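Local coordinates for protein adenylation domain (Streptomyces sp., PDB 5N9X) that belongs to the ANL superfamily of AMP-binding adenylation enzymes and holds adenosine-5'-triphosphate and threonine in its ligand pockets, at residues R237-R249 against A263-L275. Sequence-based numbering, arbitrary orientation.
Sequences RTPVETARVVRDR and ALTTAVLGEGIDL
Ala-243 turns its methyl into an apolar patch of 263-275, where CB meets Ile-273 CD1 at 3.6 Å, Leu-264 CD1 at 3.7 Å and Val-268 CG2 at 3.9 Å. One turn earlier on helix 239-248, Val-240 CG2 and Pro-239 CB pack against Ala-267 CB; the CA atoms of Val-240 and Ala-267 lie 5.0 Å apart, a close approach to which the small methyl of Ala-267 probably contributes. At the other end Leu-275 CD2 lies against Arg-247 CB (3.5 Å) and Val-246 CG1, the side chains of Val-246 and Leu-275 crossing at about a right angle. Helices 239-248 and 258-271 are consecutive helices of the AMP-binding domain, joined through strand 253-256, on which Leu-264 also rests; the axes of 239-248 and 263-271 cross at -74° and approach to 8.4 Å. Gly-272, with positive phi, follows helix 258-271 and turns the chain so that Ile-273 and Leu-275 reach back to helix 239-248. Glu-271, its CG anti to the backbone N (chi1 -177°), extends across Arg-244, and their salt bridge joins NH1 to OE1 at 2.8 Å through a weak, bent hydrogen bond (118°). The Arg-247 chain folds over Ile-273, the side chains crossing at about a right angle, with NE by CG2; its NH1 forms a salt bridge to Asp-248 OD1 at 3.2 Å, meeting that oxygen from above the carboxylate plane. Asp-274 makes its salt bridge through OD1 with Arg-299, of helix 290-300.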
loop_
_atom_site.group_PDB
_atom_site.type_symbol
_atom_site.label_atom_id
_atom_site.label_comp_id
_atom_site.label_asym_id
_atom_site.label_seq_id
_atom_site.Cartn_x
_atom_site.Cartn_y
_atom_site.Cartn_z
ATOM N N ARG A 237 -4.455 -2.907 20.269
ATOM C CA ARG A 237 -3.979 -4.243 19.933
ATOM C C ARG A 237 -2.473 -4.168 19.705
ATOM O O ARG A 237 -1.982 -3.262 19.030
ATOM C CB ARG A 237 -4.700 -4.811 18.705
ATOM C CG ARG A 237 -3.853 -5.767 17.864
ATOM C CD ARG A 237 -4.697 -6.482 16.822
ATOM N NE ARG A 237 -5.740 -5.604 16.323
ATOM C CZ ARG A 237 -7.034 -5.899 16.337
ATOM N NH1 ARG A 237 -7.460 -7.057 16.828
ATOM N NH2 ARG A 237 -7.904 -5.024 15.869
ATOM N N THR A 238 -1.745 -5.104 20.299
ATOM C CA THR A 238 -0.295 -5.157 20.178
ATOM C C THR A 238 0.091 -5.982 18.958
ATOM O O THR A 238 -0.762 -6.670 18.387
ATOM C CB THR A 238 0.338 -5.747 21.450
ATOM O OG1 THR A 238 -0.464 -6.842 21.918
ATOM C CG2 THR A 238 0.409 -4.690 22.537
ATOM N N PRO A 239 1.366 -5.896 18.528
ATOM C CA PRO A 239 1.860 -6.836 17.521
ATOM C C PRO A 239 1.679 -8.269 17.987
ATOM O O PRO A 239 1.418 -9.163 17.182
ATOM C CB PRO A 239 3.347 -6.493 17.418
ATOM C CG PRO A 239 3.404 -5.064 17.758
ATOM C CD PRO A 239 2.390 -4.894 18.865
ATOM N N VAL A 240 1.827 -8.465 19.293
ATOM C CA VAL A 240 1.710 -9.777 19.903
ATOM C C VAL A 240 0.296 -10.339 19.703
ATOM O O VAL A 240 0.126 -11.521 19.386
ATOM C CB VAL A 240 2.069 -9.716 21.404
ATOM C CG1 VAL A 240 1.918 -11.080 22.056
ATOM C CG2 VAL A 240 3.499 -9.192 21.583
ATOM N N GLU A 241 -0.711 -9.483 19.865
ATOM C CA GLU A 241 -2.101 -9.875 19.633
ATOM C C GLU A 241 -2.351 -10.157 18.154
ATOM O O GLU A 241 -3.104 -11.053 17.785
ATOM C CB GLU A 241 -3.051 -8.784 20.137
ATOM C CG GLU A 241 -3.504 -8.974 21.582
ATOM C CD GLU A 241 -3.464 -7.689 22.393
ATOM O OE1 GLU A 241 -3.310 -6.600 21.798
ATOM O OE2 GLU A 241 -3.600 -7.769 23.631
ATOM N N THR A 242 -1.710 -9.364 17.312
ATOM C CA THR A 242 -1.805 -9.512 15.877
ATOM C C THR A 242 -1.240 -10.867 15.491
ATOM O O THR A 242 -1.882 -11.663 14.794
ATOM C CB THR A 242 -1.038 -8.378 15.172
ATOM O OG1 THR A 242 -1.644 -7.128 15.513
ATOM C CG2 THR A 242 -1.006 -8.577 13.659
ATOM N N ALA A 243 -0.028 -11.126 15.957
ATOM C CA ALA A 243 0.567 -12.442 15.792
ATOM C C ALA A 243 -0.395 -13.555 16.245
ATOM O O ALA A 243 -0.551 -14.556 15.559
ATOM C CB ALA A 243 1.887 -12.522 16.555
ATOM N N ARG A 244 -1.065 -13.371 17.374
ATOM C CA ARG A 244 -1.857 -14.455 17.933
ATOM C C ARG A 244 -3.089 -14.740 17.077
ATOM O O ARG A 244 -3.429 -15.895 16.824
ATOM C CB ARG A 244 -2.214 -14.142 19.389
ATOM C CG ARG A 244 -1.203 -14.754 20.353
ATOM C CD ARG A 244 -0.668 -13.797 21.429
ATOM N NE ARG A 244 -1.563 -13.613 22.564
ATOM C CZ ARG A 244 -1.185 -13.169 23.763
ATOM N NH1 ARG A 244 0.084 -12.877 24.016
ATOM N NH2 ARG A 244 -2.084 -13.030 24.723
ATOM N N VAL A 245 -3.719 -13.687 16.580
ATOM C CA VAL A 245 -4.819 -13.839 15.637
ATOM C C VAL A 245 -4.365 -14.539 14.354
ATOM O O VAL A 245 -5.066 -15.404 13.809
ATOM C CB VAL A 245 -5.431 -12.472 15.288
ATOM C CG1 VAL A 245 -6.374 -12.591 14.090
ATOM C CG2 VAL A 245 -6.135 -11.893 16.504
ATOM N N VAL A 246 -3.176 -14.180 13.882
ATOM C CA VAL A 246 -2.660 -14.761 12.646
ATOM C C VAL A 246 -2.529 -16.292 12.743
ATOM O O VAL A 246 -2.884 -17.020 11.808
ATOM C CB VAL A 246 -1.305 -14.143 12.268
ATOM C CG1 VAL A 246 -0.537 -15.027 11.288
ATOM C CG2 VAL A 246 -1.513 -12.731 11.725
ATOM N N ARG A 247 -2.039 -16.783 13.879
ATOM C CA ARG A 247 -2.007 -18.219 14.121
ATOM C C ARG A 247 -3.425 -18.740 14.289
ATOM O O ARG A 247 -3.869 -19.604 13.525
ATOM C CB ARG A 247 -1.155 -18.552 15.350
ATOM C CG ARG A 247 -1.337 -19.967 15.882
ATOM C CD ARG A 247 -1.834 -19.930 17.311
ATOM N NE ARG A 247 -0.751 -19.687 18.257
ATOM C CZ ARG A 247 -0.886 -18.989 19.380
ATOM N NH1 ARG A 247 -2.062 -18.458 19.696
ATOM N NH2 ARG A 247 0.155 -18.803 20.178
ATOM N N ASP A 248 -4.143 -18.186 15.260
ATOM C CA ASP A 248 -5.478 -18.685 15.599
ATOM C C ASP A 248 -6.546 -18.629 14.487
ATOM O O ASP A 248 -7.382 -19.522 14.414
ATOM C CB ASP A 248 -6.017 -17.964 16.856
ATOM C CG ASP A 248 -5.167 -18.229 18.105
ATOM O OD1 ASP A 248 -4.728 -19.389 18.257
ATOM O OD2 ASP A 248 -4.980 -17.330 18.963
ATOM N N ARG A 249 -6.542 -17.605 13.636
ATOM C CA ARG A 249 -7.521 -17.552 12.555
ATOM C C ARG A 249 -6.993 -18.284 11.316
ATOM O O ARG A 249 -7.645 -18.297 10.272
ATOM C CB ARG A 249 -7.883 -16.102 12.220
ATOM C CG ARG A 249 -8.693 -15.403 13.297
ATOM C CD ARG A 249 -9.974 -16.159 13.633
ATOM N NE ARG A 249 -10.602 -15.634 14.852
ATOM C CZ ARG A 249 -11.732 -16.101 15.399
ATOM N NH1 ARG A 249 -12.390 -17.110 14.840
ATOM N NH2 ARG A 249 -12.211 -15.554 16.514
ATOM N N ALA A 263 8.205 -5.659 13.251
ATOM C CA ALA A 263 7.559 -5.677 14.553
ATOM C C ALA A 263 6.773 -6.987 14.791
ATOM O O ALA A 263 6.711 -7.492 15.913
ATOM C CB ALA A 263 6.656 -4.482 14.680
ATOM N N LEU A 264 6.164 -7.522 13.736
ATOM C CA LEU A 264 5.496 -8.798 13.833
ATOM C C LEU A 264 6.491 -9.909 14.227
ATOM O O LEU A 264 6.232 -10.745 15.103
ATOM C CB LEU A 264 4.822 -9.127 12.504
ATOM C CG LEU A 264 4.081 -10.463 12.473
ATOM C CD1 LEU A 264 3.151 -10.557 13.676
ATOM C CD2 LEU A 264 3.302 -10.617 11.174
ATOM N N THR A 265 7.629 -9.905 13.561
ATOM C CA THR A 265 8.657 -10.898 13.782
ATOM C C THR A 265 9.180 -10.899 15.205
ATOM O O THR A 265 9.454 -11.962 15.765
ATOM C CB THR A 265 9.819 -10.680 12.814
ATOM O OG1 THR A 265 9.304 -10.709 11.479
ATOM C CG2 THR A 265 10.886 -11.757 12.992
ATOM N N THR A 266 9.329 -9.708 15.777
ATOM C CA THR A 266 9.801 -9.581 17.137
ATOM C C THR A 266 8.855 -10.316 18.060
ATOM O O THR A 266 9.276 -11.093 18.921
ATOM C CB THR A 266 9.906 -8.115 17.559
ATOM O OG1 THR A 266 10.808 -7.427 16.682
ATOM C CG2 THR A 266 10.394 -8.005 18.993
ATOM N N ALA A 267 7.570 -10.075 17.838
ATOM C CA ALA A 267 6.498 -10.649 18.627
ATOM C C ALA A 267 6.378 -12.173 18.450
ATOM O O ALA A 267 6.205 -12.902 19.421
ATOM C CB ALA A 267 5.191 -9.963 18.271
ATOM N N VAL A 268 6.448 -12.648 17.212
ATOM C CA VAL A 268 6.404 -14.084 16.948
ATOM C C VAL A 268 7.580 -14.797 17.624
ATOM O O VAL A 268 7.410 -15.809 18.304
ATOM C CB VAL A 268 6.412 -14.374 15.415
ATOM C CG1 VAL A 268 6.739 -15.835 15.138
ATOM C CG2 VAL A 268 5.083 -13.978 14.774
ATOM N N LEU A 269 8.771 -14.239 17.459
ATOM C CA LEU A 269 9.972 -14.807 18.053
ATOM C C LEU A 269 9.974 -14.730 19.582
ATOM O O LEU A 269 10.444 -15.659 20.256
ATOM C CB LEU A 269 11.220 -14.119 17.496
ATOM C CG LEU A 269 11.839 -14.633 16.190
ATOM C CD1 LEU A 269 10.795 -15.127 15.212
ATOM C CD2 LEU A 269 12.740 -13.569 15.525
ATOM N N GLY A 270 9.466 -13.635 20.139
ATOM C CA GLY A 270 9.440 -13.476 21.590
ATOM C C GLY A 270 8.520 -14.459 22.318
ATOM O O GLY A 270 8.932 -15.145 23.258
ATOM N N GLU A 271 7.270 -14.535 21.878
ATOM C CA GLU A 271 6.313 -15.474 22.445
ATOM C C GLU A 271 6.519 -16.910 21.889
ATOM O O GLU A 271 5.955 -17.872 22.392
ATOM C CB GLU A 271 4.885 -14.964 22.188
ATOM C CG GLU A 271 3.780 -15.834 22.794
ATOM C CD GLU A 271 2.527 -15.049 23.146
ATOM O OE1 GLU A 271 2.657 -14.011 23.836
ATOM O OE2 GLU A 271 1.424 -15.489 22.739
ATOM N N GLY A 272 7.342 -17.053 20.857
ATOM C CA GLY A 272 7.602 -18.370 20.294
ATOM C C GLY A 272 6.407 -18.924 19.546
ATOM O O GLY A 272 6.088 -20.118 19.603
ATOM N N ILE A 273 5.732 -18.053 18.826
ATOM C CA ILE A 273 4.551 -18.496 18.126
ATOM C C ILE A 273 4.913 -19.319 16.880
ATOM O O ILE A 273 5.902 -19.036 16.187
ATOM C CB ILE A 273 3.673 -17.306 17.760
ATOM C CG1 ILE A 273 3.246 -16.573 19.036
ATOM C CG2 ILE A 273 2.470 -17.767 16.964
ATOM C CD1 ILE A 273 2.569 -15.211 18.777
ATOM N N ASP A 274 4.142 -20.363 16.612
ATOM C CA ASP A 274 4.351 -21.098 15.375
ATOM C C ASP A 274 3.228 -20.747 14.405
ATOM O O ASP A 274 2.094 -20.495 14.818
ATOM C CB ASP A 274 4.424 -22.609 15.637
ATOM C CG ASP A 274 5.004 -23.377 14.449
ATOM O OD1 ASP A 274 6.022 -22.917 13.860
ATOM O OD2 ASP A 274 4.442 -24.444 14.105
ATOM N N LEU A 275 3.544 -20.697 13.118
ATOM C CA LEU A 275 2.517 -20.401 12.126
ATOM C C LEU A 275 2.482 -21.421 10.989
ATOM O O LEU A 275 2.721 -21.081 9.837
ATOM C CB LEU A 275 2.714 -18.989 11.572
ATOM C CG LEU A 275 2.755 -17.882 12.634
ATOM C CD1 LEU A 275 3.436 -16.603 12.137
ATOM C CD2 LEU A 275 1.379 -17.602 13.162
#